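Local structure of NikO protein (Streptomyces tendae, 4FQD) at residues L265-T270 and F340-F346; C273-L277 and L349-Y353; V330-S336 and T358-V364; E366-A372 and V384-L389. The protein acts as an enolpyruvyl transferase essential in nikkomycin biosynthesis, probably transferring the enolpyruvyl group of phosphoenolpyruvate onto its acceptor substrate. The protein carries 4 engineered substitutions. One frame throughout, in Å; residues are numbered along the deposited sequence.

Contact 1 (L265-T270 and F340-F346); sequences LIEVVT and FSDSQPF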
loop_
_atom_site.group_PDB
_atom_site.type_symbol
_atom_site.label_atom_id
_atom_site.label_comp_id
_atom_site.label_asym_id
_atom_site.label_seq_id
_atom_site.Cartn_x
_atom_site.Cartn_y
_atom_site.Cartn_z
ATOM N N LEU A 265 14.348 15.469 8.879
ATOM C CA LEU A 265 13.708 14.857 7.722
ATOM C C LEU A 265 12.269 15.327 7.532
ATOM O O LEU A 265 11.858 15.664 6.423
ATOM C CB LEU A 265 13.747 13.331 7.840
ATOM C CG LEU A 265 15.122 12.704 8.076
ATOM C CD1 LEU A 265 15.035 11.188 8.073
ATOM C CD2 LEU A 265 16.112 13.183 7.034
ATOM N N ILE A 266 11.507 15.349 8.619
ATOM C CA ILE A 266 10.099 15.724 8.546
ATOM C C ILE A 266 9.931 17.231 8.364
ATOM O O ILE A 266 8.951 17.687 7.774
ATOM C CB ILE A 266 9.316 15.239 9.782
ATOM C CG1 ILE A 266 9.643 13.773 10.070
ATOM C CG2 ILE A 266 7.820 15.410 9.572
ATOM C CD1 ILE A 266 9.355 12.843 8.906
ATOM N N GLU A 267 10.892 18.005 8.861
ATOM C CA GLU A 267 10.861 19.448 8.661
ATOM C C GLU A 267 11.032 19.771 7.182
ATOM O O GLU A 267 10.392 20.684 6.660
ATOM C CB GLU A 267 11.942 20.151 9.483
ATOM C CG GLU A 267 11.884 21.669 9.376
ATOM C CD GLU A 267 13.040 22.363 10.069
ATOM O OE1 GLU A 267 13.884 21.664 10.669
ATOM O OE2 GLU A 267 13.104 23.610 10.011
ATOM N N VAL A 268 11.898 19.015 6.512
ATOM C CA VAL A 268 12.102 19.173 5.077
ATOM C C VAL A 268 10.804 18.888 4.330
ATOM O O VAL A 268 10.397 19.659 3.461
ATOM C CB VAL A 268 13.213 18.241 4.550
ATOM C CG1 VAL A 268 13.279 18.294 3.031
ATOM C CG2 VAL A 268 14.554 18.617 5.159
ATOM N N VAL A 269 10.159 17.780 4.684
ATOM C CA VAL A 269 8.868 17.417 4.112
ATOM C C VAL A 269 7.850 18.527 4.344
ATOM O O VAL A 269 7.105 18.903 3.436
ATOM C CB VAL A 269 8.331 16.107 4.729
ATOM C CG1 VAL A 269 6.920 15.816 4.232
ATOM C CG2 VAL A 269 9.263 14.948 4.413
ATOM N N THR A 270 7.839 19.057 5.564
ATOM C CA THR A 270 6.905 20.108 5.952
ATOM C C THR A 270 7.062 21.360 5.094
ATOM O O THR A 270 6.075 21.953 4.662
ATOM C CB THR A 270 7.077 20.488 7.437
ATOM O OG1 THR A 270 6.927 19.318 8.251
ATOM C CG2 THR A 270 6.043 21.523 7.849
ATOM N N PHE A 340 7.997 7.552 5.845
ATOM C CA PHE A 340 7.830 7.823 7.268
ATOM C C PHE A 340 6.363 7.992 7.637
ATOM O O PHE A 340 5.547 8.414 6.818
ATOM C CB PHE A 340 8.603 9.078 7.675
ATOM C CG PHE A 340 10.050 8.829 7.976
ATOM C CD1 PHE A 340 10.426 8.200 9.152
ATOM C CD2 PHE A 340 11.037 9.240 7.094
ATOM C CE1 PHE A 340 11.757 7.974 9.436
ATOM C CE2 PHE A 340 12.369 9.016 7.375
ATOM C CZ PHE A 340 12.730 8.384 8.548
ATOM N N SER A 341 6.035 7.664 8.880
ATOM C CA SER A 341 4.676 7.815 9.373
ATOM C C SER A 341 4.352 9.293 9.574
ATOM O O SER A 341 3.204 9.713 9.439
ATOM C CB SER A 341 4.508 7.049 10.685
ATOM O OG SER A 341 3.139 6.890 11.008
ATOM N N ASP A 342 5.379 10.075 9.890
ATOM C CA ASP A 342 5.218 11.506 10.124
ATOM C C ASP A 342 5.074 12.289 8.822
ATOM O O ASP A 342 4.615 13.431 8.825
ATOM C CB ASP A 342 6.400 12.053 10.928
ATOM C CG ASP A 342 6.408 11.559 12.359
ATOM O OD1 ASP A 342 5.314 11.401 12.939
ATOM O OD2 ASP A 342 7.507 11.330 12.907
ATOM N N SER A 343 5.472 11.673 7.714
ATOM C CA SER A 343 5.413 12.328 6.411
ATOM C C SER A 343 4.018 12.227 5.802
ATOM O O SER A 343 3.608 13.076 5.010
ATOM C CB SER A 343 6.444 11.716 5.460
ATOM O OG SER A 343 7.758 11.851 5.975
ATOM N N GLN A 344 3.295 11.183 6.189
ATOM C CA GLN A 344 1.965 10.901 5.650
ATOM C C GLN A 344 0.915 12.028 5.753
ATOM O O GLN A 344 0.173 12.253 4.796
ATOM C CB GLN A 344 1.437 9.575 6.220
ATOM C CG GLN A 344 0.012 9.617 6.724
ATOM C CD GLN A 344 -0.111 9.081 8.134
ATOM O OE1 GLN A 344 -0.774 9.679 8.980
ATOM N NE2 GLN A 344 0.528 7.946 8.396
ATOM N N PRO A 345 0.840 12.739 6.897
ATOM C CA PRO A 345 -0.168 13.807 6.959
ATOM C C PRO A 345 0.049 14.915 5.927
ATOM O O PRO A 345 -0.920 15.468 5.406
ATOM C CB PRO A 345 0.006 14.372 8.373
ATOM C CG PRO A 345 0.587 13.255 9.154
ATOM C CD PRO A 345 1.496 12.540 8.203
ATOM N N PHE A 346 1.307 15.231 5.637
ATOM C CA PHE A 346 1.621 16.276 4.671
ATOM C C PHE A 346 1.354 15.807 3.244
ATOM O O PHE A 346 1.018 16.605 2.370
ATOM C CB PHE A 346 3.071 16.730 4.829
ATOM C CG PHE A 346 3.414 17.169 6.223
ATOM C CD1 PHE A 346 3.070 18.434 6.668
ATOM C CD2 PHE A 346 4.072 16.314 7.090
ATOM C CE1 PHE A 346 3.379 18.840 7.951
ATOM C CE2 PHE A 346 4.386 16.714 8.374
ATOM C CZ PHE A 346 4.039 17.979 8.806
#

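Contact 2 (C273-L277 and L349-Y353); sequences CAGVL and LLGAY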
loop_
_atom_site.group_PDB
_atom_site.type_symbol
_atom_site.label_atom_id
_atom_site.label_comp_id
_atom_site.label_asym_id
_atom_site.label_seq_id
_atom_site.Cartn_x
_atom_site.Cartn_y
_atom_site.Cartn_z
ATOM N N CYS A 273 5.996 20.767 1.431
ATOM C CA CYS A 273 4.540 20.831 1.390
ATOM C C CYS A 273 4.062 22.279 1.419
ATOM O O CYS A 273 3.127 22.648 0.709
ATOM C CB CYS A 273 3.939 20.057 2.565
ATOM S SG CYS A 273 2.137 20.156 2.686
ATOM N N ALA A 274 4.717 23.093 2.238
ATOM C CA ALA A 274 4.364 24.502 2.369
ATOM C C ALA A 274 4.707 25.289 1.107
ATOM O O ALA A 274 3.919 26.116 0.650
ATOM C CB ALA A 274 5.058 25.111 3.580
ATOM N N GLY A 275 5.886 25.027 0.550
ATOM C CA GLY A 275 6.337 25.717 -0.646
ATOM C C GLY A 275 5.471 25.438 -1.860
ATOM O O GLY A 275 5.215 26.329 -2.670
ATOM N N VAL A 276 5.015 24.197 -1.985
ATOM C CA VAL A 276 4.187 23.791 -3.115
ATOM C C VAL A 276 2.793 24.418 -3.056
ATOM O O VAL A 276 2.244 24.832 -4.079
ATOM C CB VAL A 276 4.068 22.249 -3.194
ATOM C CG1 VAL A 276 2.976 21.833 -4.165
ATOM C CG2 VAL A 276 5.399 21.634 -3.595
ATOM N N LEU A 277 2.236 24.508 -1.853
ATOM C CA LEU A 277 0.840 24.908 -1.690
ATOM C C LEU A 277 0.627 26.358 -1.254
ATOM O O LEU A 277 -0.445 26.919 -1.479
ATOM C CB LEU A 277 0.137 23.971 -0.704
ATOM C CG LEU A 277 0.141 22.484 -1.065
ATOM C CD1 LEU A 277 -0.587 21.670 -0.006
ATOM C CD2 LEU A 277 -0.473 22.263 -2.438
ATOM N N LEU A 349 -2.381 16.153 2.629
ATOM C CA LEU A 349 -2.756 17.517 2.276
ATOM C C LEU A 349 -2.457 17.792 0.806
ATOM O O LEU A 349 -3.235 18.453 0.118
ATOM C CB LEU A 349 -2.024 18.524 3.164
ATOM C CG LEU A 349 -2.312 20.003 2.902
ATOM C CD1 LEU A 349 -3.807 20.280 2.963
ATOM C CD2 LEU A 349 -1.561 20.876 3.895
ATOM N N LEU A 350 -1.325 17.281 0.331
ATOM C CA LEU A 350 -0.957 17.407 -1.074
ATOM C C LEU A 350 -1.941 16.649 -1.957
ATOM O O LEU A 350 -2.207 17.049 -3.090
ATOM C CB LEU A 350 0.462 16.886 -1.308
ATOM C CG LEU A 350 1.610 17.731 -0.752
ATOM C CD1 LEU A 350 2.930 16.986 -0.878
ATOM C CD2 LEU A 350 1.681 19.069 -1.469
ATOM N N GLY A 351 -2.478 15.554 -1.427
ATOM C CA GLY A 351 -3.439 14.743 -2.151
ATOM C C GLY A 351 -4.748 15.469 -2.397
ATOM O O GLY A 351 -5.480 15.148 -3.334
ATOM N N ALA A 352 -5.041 16.456 -1.555
ATOM C CA ALA A 352 -6.252 17.257 -1.699
ATOM C C ALA A 352 -6.183 18.136 -2.943
ATOM O O ALA A 352 -7.200 18.643 -3.414
ATOM C CB ALA A 352 -6.477 18.106 -0.458
ATOM N N TYR A 353 -4.974 18.313 -3.468
ATOM C CA TYR A 353 -4.762 19.119 -4.663
ATOM C C TYR A 353 -4.534 18.239 -5.886
ATOM O O TYR A 353 -4.324 18.739 -6.992
ATOM C CB TYR A 353 -3.579 20.067 -4.463
ATOM C CG TYR A 353 -3.840 21.169 -3.461
ATOM C CD1 TYR A 353 -3.765 20.925 -2.095
ATOM C CD2 TYR A 353 -4.156 22.454 -3.880
ATOM C CE1 TYR A 353 -4.002 21.930 -1.176
ATOM C CE2 TYR A 353 -4.393 23.465 -2.969
ATOM C CZ TYR A 353 -4.314 23.198 -1.618
ATOM O OH TYR A 353 -4.550 24.201 -0.707
#

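Contact 3 (V330-S336 and T358-V364); sequences VEFTAMS and TYIREAV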
loop_
_atom_site.group_PDB
_atom_site.type_symbol
_atom_site.label_atom_id
_atom_site.label_comp_id
_atom_site.label_asym_id
_atom_site.label_seq_id
_atom_site.Cartn_x
_atom_site.Cartn_y
_atom_site.Cartn_z
ATOM N N VAL A 330 -1.869 9.265 -5.627
ATOM C CA VAL A 330 -0.993 8.127 -5.386
ATOM C C VAL A 330 -1.571 7.205 -4.320
ATOM O O VAL A 330 -2.348 7.637 -3.468
ATOM C CB VAL A 330 0.407 8.579 -4.919
ATOM C CG1 VAL A 330 1.188 9.204 -6.068
ATOM C CG2 VAL A 330 0.289 9.545 -3.751
ATOM N N GLU A 331 -1.197 5.932 -4.378
ATOM C CA GLU A 331 -1.494 5.007 -3.293
ATOM C C GLU A 331 -0.184 4.432 -2.764
ATOM O O GLU A 331 0.689 4.033 -3.537
ATOM C CB GLU A 331 -2.475 3.908 -3.730
ATOM C CG GLU A 331 -1.898 2.803 -4.602
ATOM C CD GLU A 331 -1.316 1.649 -3.797
ATOM O OE1 GLU A 331 -0.744 0.729 -4.415
ATOM O OE2 GLU A 331 -1.431 1.660 -2.552
ATOM N N PHE A 332 -0.038 4.415 -1.445
ATOM C CA PHE A 332 1.199 3.950 -0.835
ATOM C C PHE A 332 0.985 3.512 0.605
ATOM O O PHE A 332 -0.096 3.681 1.169
ATOM C CB PHE A 332 2.269 5.045 -0.890
ATOM C CG PHE A 332 1.949 6.249 -0.050
ATOM C CD1 PHE A 332 1.170 7.275 -0.557
ATOM C CD2 PHE A 332 2.431 6.356 1.244
ATOM C CE1 PHE A 332 0.873 8.384 0.212
ATOM C CE2 PHE A 332 2.137 7.461 2.018
ATOM C CZ PHE A 332 1.357 8.477 1.500
ATOM N N THR A 333 2.034 2.956 1.197
ATOM C CA THR A 333 1.977 2.496 2.575
ATOM C C THR A 333 3.134 3.068 3.382
ATOM O O THR A 333 4.299 2.851 3.052
ATOM C CB THR A 333 2.025 0.959 2.652
ATOM O OG1 THR A 333 0.894 0.408 1.965
ATOM C CG2 THR A 333 2.003 0.500 4.098
ATOM N N ALA A 334 2.809 3.810 4.434
ATOM C CA ALA A 334 3.827 4.314 5.345
ATOM C C ALA A 334 4.388 3.154 6.160
ATOM O O ALA A 334 3.673 2.535 6.947
ATOM C CB ALA A 334 3.244 5.377 6.259
ATOM N N MET A 335 5.669 2.861 5.963
ATOM C CA MET A 335 6.294 1.716 6.616
ATOM C C MET A 335 7.706 2.033 7.103
ATOM O O MET A 335 8.278 3.066 6.754
ATOM C CB MET A 335 6.316 0.515 5.670
ATOM C CG MET A 335 6.991 0.797 4.341
ATOM S SD MET A 335 6.883 -0.579 3.186
ATOM C CE MET A 335 7.877 0.045 1.833
ATOM N N SER A 336 8.258 1.131 7.910
ATOM C CA SER A 336 9.569 1.327 8.518
ATOM C C SER A 336 10.681 1.456 7.480
ATOM O O SER A 336 11.554 2.317 7.596
ATOM C CB SER A 336 9.883 0.182 9.483
ATOM O OG SER A 336 8.909 0.100 10.511
ATOM N N THR A 358 -6.439 9.592 -3.358
ATOM C CA THR A 358 -5.151 9.236 -2.776
ATOM C C THR A 358 -5.362 8.259 -1.627
ATOM O O THR A 358 -6.087 8.553 -0.678
ATOM C CB THR A 358 -4.386 10.473 -2.268
ATOM O OG1 THR A 358 -3.857 11.201 -3.384
ATOM C CG2 THR A 358 -3.235 10.054 -1.364
ATOM N N TYR A 359 -4.733 7.092 -1.720
ATOM C CA TYR A 359 -4.888 6.056 -0.707
ATOM C C TYR A 359 -3.651 5.969 0.177
ATOM O O TYR A 359 -2.546 5.726 -0.306
ATOM C CB TYR A 359 -5.166 4.703 -1.362
ATOM C CG TYR A 359 -6.374 4.699 -2.269
ATOM C CD1 TYR A 359 -6.258 5.032 -3.614
ATOM C CD2 TYR A 359 -7.631 4.363 -1.784
ATOM C CE1 TYR A 359 -7.358 5.030 -4.448
ATOM C CE2 TYR A 359 -8.740 4.359 -2.611
ATOM C CZ TYR A 359 -8.596 4.693 -3.942
ATOM O OH TYR A 359 -9.696 4.690 -4.770
ATOM N N ILE A 360 -3.844 6.169 1.475
ATOM C CA ILE A 360 -2.739 6.141 2.424
ATOM C C ILE A 360 -2.933 5.046 3.466
ATOM O O ILE A 360 -3.929 5.036 4.191
ATOM C CB ILE A 360 -2.579 7.495 3.138
ATOM C CG1 ILE A 360 -2.326 8.608 2.116
ATOM C CG2 ILE A 360 -1.454 7.428 4.161
ATOM C CD1 ILE A 360 -2.194 9.985 2.727
ATOM N N ARG A 361 -1.979 4.124 3.537
ATOM C CA ARG A 361 -2.043 3.042 4.511
ATOM C C ARG A 361 -0.955 3.176 5.568
ATOM O O ARG A 361 0.222 3.342 5.247
ATOM C CB ARG A 361 -1.930 1.683 3.821
ATOM C CG ARG A 361 -2.298 0.515 4.717
ATOM C CD ARG A 361 -2.118 -0.804 3.997
ATOM N NE ARG A 361 -3.058 -1.813 4.473
ATOM C CZ ARG A 361 -4.215 -2.090 3.884
ATOM N NH1 ARG A 361 -4.574 -1.438 2.788
ATOM N NH2 ARG A 361 -5.012 -3.022 4.385
ATOM N N GLU A 362 -1.360 3.099 6.830
ATOM C CA GLU A 362 -0.433 3.195 7.948
ATOM C C GLU A 362 0.007 1.809 8.409
ATOM O O GLU A 362 -0.821 0.983 8.792
ATOM C CB GLU A 362 -1.087 3.947 9.107
ATOM C CG GLU A 362 -0.268 3.951 10.378
ATOM C CD GLU A 362 1.015 4.741 10.241
ATOM O OE1 GLU A 362 0.944 5.936 9.887
ATOM O OE2 GLU A 362 2.095 4.164 10.483
ATOM N N ALA A 363 1.313 1.558 8.375
ATOM C CA ALA A 363 1.843 0.254 8.759
ATOM C C ALA A 363 2.891 0.352 9.864
ATOM O O ALA A 363 3.704 -0.555 10.040
ATOM C CB ALA A 363 2.414 -0.465 7.548
ATOM N N VAL A 364 2.873 1.457 10.602
ATOM C CA VAL A 364 3.775 1.636 11.737
ATOM C C VAL A 364 2.998 2.031 12.989
ATOM O O VAL A 364 2.844 1.232 13.911
ATOM C CB VAL A 364 4.858 2.698 11.452
ATOM C CG1 VAL A 364 5.772 2.861 12.658
ATOM C CG2 VAL A 364 5.664 2.323 10.219
#

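Contact 4 (E366-A372 and V384-L389); sequences EHRFGFA and VDDTVL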
loop_
_atom_site.group_PDB
_atom_site.type_symbol
_atom_site.label_atom_id
_atom_site.label_comp_id
_atom_site.label_asym_id
_atom_site.label_seq_id
_atom_site.Cartn_x
_atom_site.Cartn_y
_atom_site.Cartn_z
ATOM N N GLU A 366 -0.391 2.702 14.337
ATOM C CA GLU A 366 -1.836 2.573 14.231
ATOM C C GLU A 366 -2.559 3.758 14.862
ATOM O O GLU A 366 -2.115 4.295 15.875
ATOM C CB GLU A 366 -2.275 1.291 14.928
ATOM C CG GLU A 366 -3.689 0.879 14.623
ATOM C CD GLU A 366 -3.894 0.484 13.172
ATOM O OE1 GLU A 366 -2.929 0.035 12.511
ATOM O OE2 GLU A 366 -5.039 0.626 12.698
ATOM N N HIS A 367 -3.671 4.158 14.250
ATOM C CA HIS A 367 -4.510 5.230 14.781
ATOM C C HIS A 367 -3.795 6.573 14.911
ATOM O O HIS A 367 -3.690 7.119 16.010
ATOM C CB HIS A 367 -5.103 4.840 16.141
ATOM C CG HIS A 367 -6.228 3.860 16.052
ATOM N ND1 HIS A 367 -6.109 2.548 16.461
ATOM C CD2 HIS A 367 -7.493 3.995 15.592
ATOM C CE1 HIS A 367 -7.254 1.923 16.263
ATOM N NE2 HIS A 367 -8.112 2.777 15.735
ATOM N N ARG A 368 -3.296 7.101 13.799
ATOM C CA ARG A 368 -2.777 8.467 13.793
ATOM C C ARG A 368 -3.294 9.263 12.595
ATOM O O ARG A 368 -2.565 10.037 11.971
ATOM C CB ARG A 368 -1.246 8.504 13.886
ATOM C CG ARG A 368 -0.503 7.905 12.710
ATOM C CD ARG A 368 0.990 8.153 12.842
ATOM N NE ARG A 368 1.328 9.573 12.793
ATOM C CZ ARG A 368 2.563 10.051 12.908
ATOM N NH1 ARG A 368 3.583 9.221 13.082
ATOM N NH2 ARG A 368 2.780 11.359 12.851
ATOM N N PHE A 369 -4.570 9.062 12.288
ATOM C CA PHE A 369 -5.258 9.863 11.289
ATOM C C PHE A 369 -6.177 10.844 12.001
ATOM O O PHE A 369 -7.255 11.174 11.509
ATOM C CB PHE A 369 -6.065 8.967 10.350
ATOM C CG PHE A 369 -5.220 8.097 9.466
ATOM C CD1 PHE A 369 -4.063 8.592 8.886
ATOM C CD2 PHE A 369 -5.577 6.781 9.219
ATOM C CE1 PHE A 369 -3.282 7.793 8.072
ATOM C CE2 PHE A 369 -4.799 5.977 8.405
ATOM C CZ PHE A 369 -3.650 6.484 7.832
ATOM N N GLY A 370 -5.742 11.307 13.171
ATOM C CA GLY A 370 -6.527 12.222 13.979
ATOM C C GLY A 370 -6.630 13.615 13.387
ATOM O O GLY A 370 -7.429 14.433 13.843
ATOM N N PHE A 371 -5.815 13.887 12.374
ATOM C CA PHE A 371 -5.848 15.173 11.687
ATOM C C PHE A 371 -6.975 15.213 10.659
ATOM O O PHE A 371 -7.433 16.287 10.268
ATOM C CB PHE A 371 -4.503 15.447 11.004
ATOM C CG PHE A 371 -4.103 14.398 10.001
ATOM C CD1 PHE A 371 -3.362 13.295 10.389
ATOM C CD2 PHE A 371 -4.467 14.518 8.670
ATOM C CE1 PHE A 371 -2.993 12.329 9.468
ATOM C CE2 PHE A 371 -4.103 13.557 7.745
ATOM C CZ PHE A 371 -3.364 12.462 8.145
ATOM N N ALA A 372 -7.412 14.034 10.228
ATOM C CA ALA A 372 -8.424 13.908 9.177
ATOM C C ALA A 372 -9.774 14.595 9.453
ATOM O O ALA A 372 -10.277 15.312 8.588
ATOM C CB ALA A 372 -8.625 12.435 8.788
ATOM N N VAL A 384 -11.780 7.364 6.556
ATOM C CA VAL A 384 -10.886 6.578 7.399
ATOM C C VAL A 384 -11.496 5.237 7.795
ATOM O O VAL A 384 -12.600 5.182 8.341
ATOM C CB VAL A 384 -10.499 7.348 8.684
ATOM C CG1 VAL A 384 -9.736 6.446 9.643
ATOM C CG2 VAL A 384 -9.682 8.585 8.342
ATOM N N ASP A 385 -10.774 4.158 7.510
ATOM C CA ASP A 385 -11.160 2.828 7.965
ATOM C C ASP A 385 -9.931 2.092 8.488
ATOM O O ASP A 385 -9.103 1.617 7.707
ATOM C CB ASP A 385 -11.823 2.030 6.836
ATOM C CG ASP A 385 -12.562 0.800 7.342
ATOM O OD1 ASP A 385 -12.382 0.436 8.524
ATOM O OD2 ASP A 385 -13.321 0.191 6.556
ATOM N N ASP A 386 -9.819 2.014 9.812
ATOM C CA ASP A 386 -8.717 1.319 10.475
ATOM C C ASP A 386 -7.349 1.902 10.104
ATOM O O ASP A 386 -6.992 2.994 10.547
ATOM C CB ASP A 386 -8.770 -0.184 10.177
ATOM C CG ASP A 386 -7.878 -0.996 11.097
ATOM O OD1 ASP A 386 -7.640 -0.552 12.241
ATOM O OD2 ASP A 386 -7.418 -2.080 10.676
ATOM N N THR A 387 -6.596 1.172 9.285
ATOM C CA THR A 387 -5.234 1.561 8.933
ATOM C C THR A 387 -5.184 2.378 7.652
ATOM O O THR A 387 -4.107 2.783 7.213
ATOM C CB THR A 387 -4.337 0.329 8.705
ATOM O OG1 THR A 387 -4.642 -0.248 7.429
ATOM C CG2 THR A 387 -4.558 -0.712 9.780
ATOM N N VAL A 388 -6.341 2.609 7.043
ATOM C CA VAL A 388 -6.387 3.241 5.730
ATOM C C VAL A 388 -7.038 4.619 5.753
ATOM O O VAL A 388 -8.103 4.807 6.337
ATOM C CB VAL A 388 -7.122 2.345 4.709
ATOM C CG1 VAL A 388 -7.281 3.060 3.371
ATOM C CG2 VAL A 388 -6.378 1.032 4.532
ATOM N N LEU A 389 -6.376 5.580 5.116
ATOM C CA LEU A 389 -6.936 6.910 4.916
ATOM C C LEU A 389 -7.027 7.212 3.425
ATOM O O LEU A 389 -6.076 6.984 2.676
ATOM C CB LEU A 389 -6.075 7.965 5.611
ATOM C CG LEU A 389 -6.296 9.420 5.185
ATOM C CD1 LEU A 389 -7.703 9.884 5.535
ATOM C CD2 LEU A 389 -5.251 10.327 5.819
#

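Contact 1 (L265-T270 and F340-F346)
Ile266 is the main bump of this contact, a branched side chain pushed from helix 265-278 against the turn that leads into helix 344-351, in the inverse beta/alpha barrel of the EPSP synthase family. Its two arms part company. CG1 lies beside the backbone N (chi1 -48°) and carries CD1 into a hollow lined by CB of Phe340, CB of Asp342 and the hydroxyl of Ser343, where Ile266 CD1 comes within 3.5 Å of Ser343 OG. CG2 swings the other way and reaches 3.9 Å from Phe346 CE2. The polar ends around the hollow are held from outside the contact: Ser343 OG is hydrogen-bonded to Glu300, and Asp342 forms a salt bridge with Arg368, its side chain about 4 Å from a bound sulfate that probably comes from the crystallisation medium.

Leu265 makes a smaller bump at one end, its CD1 touching the Phe340 ring obliquely, 3.5 Å from Phe340 CE2. One turn further on, Val269 divides its methyls between two neighbours: CG2 touches Ser343 OG, while CG1 is 4.0 Å from Phe346 CB.

The Phe346 ring fills the groove between Ile266, Val269 and Thr270, and Thr270 covers one of its faces. Thr270 OG1 stands over that face, 3.2 Å from Phe346 CZ, and is also hydrogen-bonded to Tyr438. The same hydroxyl donates to Ile266 O at 2.6 Å, tilted 35° from the carbonyl plane, and approaches that oxygen from the face opposite to Thr270 N.

Contact 2 (C273-L277 and L349-Y353)
Leu277 and Tyr353 meet in a CH-pi contact. The CD2 methyl of Leu277 sits almost squarely over the middle of the Tyr353 ring, 3.6 Å from its centroid and 13° off the ring normal. Leu277 CD1 also touches the ring, 3.6 Å from Tyr353 CE1. Leu277 CG lies beside the backbone N, anti to the carbonyl carbon (chi1 -58°), which sends both methyls across the gap between the two chain segments. Leu349 O lies in the plane of the Tyr353 ring, at its edge. An alanine in place of Tyr353 would probably strip Leu277 CD2 of the flat surface it rests on and open a gap beside the end of helix 265-278.

The remaining contacts are purely apolar. Leu277 CD1 is wedged between two leucines, 3.8 Å from Leu349 CG and 3.7 Å from Leu350 CD2. That Leu350 methyl is shared, because Val276 CG1 comes to it at about a right angle, 4.1 Å away. Cys273 brings in sulfur rather than a methyl: SG, anti to the backbone N, is 4.0 Å from Leu349 CD2. No hydrogen bond crosses between the segments.

Other helices extend this apolar layer. Leu349 and Cys273 both reach helix 409-419, and Leu350 packs on Leu304 and Met307 of helix 298-307. The contact thus joins helix 265-278 to the end of helix 344-351 and the turn after it, with helices 298-307 and 409-419 beside them, as in the inside-out alpha/beta barrel, whose helices are buried behind the sheets.

Contact 3 (V330-S336 and T358-V364)
Phe332 and Ile360 form the tightly packed, helix-covered side of this strand pair. Their side chains run alongside each other in the same direction, with Phe332 CE1 3.7 Å from Ile360 CG1. The Phe332 ring leaves its backbone squeezed between N and carbonyl carbon (chi1 66°), a choice that lays it against its neighbour while it also meets Leu303 and Leu347 of the covering helices. Further along this face, Glu362 folds back so that OE2 accepts the backbone N-H of Val364, and OE1 is hydrogen-bonded to Gln344 and Ser341.

The backbones are zipped together by five bonds. Tyr359 O takes the N-H of Phe332 at 3.1 Å, Phe332 O takes that of Arg361, and Arg361 O receives Ala334 N at 2.8 Å in a nearly linear C=O...N line of 177°. This is the parallel pairing of a beta-alpha-beta crossover, in which helix 344-351 connects strand 331-334 with strand 356-362; the strand axes differ by 18°.

The opposite face is turned to the second subunit; on it Glu331 and Arg361 are partly exposed, Thr333 and Tyr359 buried. Glu331 CB is 3.7 Å from Tyr359 CB, and the Thr333 hydroxyl lies beside the aliphatic part of Arg361, Thr333 OG1 3.6 Å from Arg361 CB. Glu331 OE1 accepts a hydrogen bond from Thr333 N of the second subunit. Thr333 CG2 also touches Ala363 CB, at 3.6 Å, just after the partner strand. Beyond the paired strands, Val364 CG2 approaches Ser336 N at 3.7 Å.

Contact 4 (E366-A372 and V384-L389)
Phe369 lies with one ring face against Leu389, whose CB sits over the ring centre in a CH-pi contact, 3.5 Å from the centroid and 8° off the normal. At the ring edge, near its plane, Thr387 O is 3.5 Å from Phe369 CE2. An alanine at Phe369 would probably leave Leu389 CB without its aromatic cover and open a gap between the loop and the strands.

Apolar contacts carry the packing onward. Leu389 CD2 lies 3.7 Å from Phe371 CZ. Val384 CG2 touches both Phe369 CB and the methyl of Ala372, 4.0 Å from Ala372 CB.

The partner of the loop is a beta hairpin with a two-residue loop, Asp386 and Thr387: strands 382-385 and 388-393 are joined by a type II' turn from Asp385 to Val388, closed by reciprocal backbone bonds between those two residues. Asn183 and Lys184 of the second subunit are hydrogen-bonded to Asp385.

At the solvent-facing tip of the turn, the poorly ordered Glu366 straddles the Thr387 methyl, with Glu366 OE1 3.3 Å from Thr387 CG2. The placement of its carboxylate is uncertain, so the close approach of Glu366 OE2 to Asp386 OD1, two acceptors without a hydrogen bond, is doubtful.

Contacts 1 and 2 both draw on helices 265-278 and 344-351, contact 1 also on the turn before the latter, and their centres are about 12 Å apart; both are buried and side-chain driven, but contact 1 begins beside hydroxyls, a carboxylate and a sulfate, whereas contact 2 is purely apolar. Contact 3 lies in the sheet beneath helix 344-351 and relies on backbone bonds, while contact 4 is partly exposed and packs a loop on the hairpin of that sheet. Neighbouring strands 356-362 and 388-393 tie these two together, and both border the second subunit. Polar bridges join contact 1 to contacts 3 and 4.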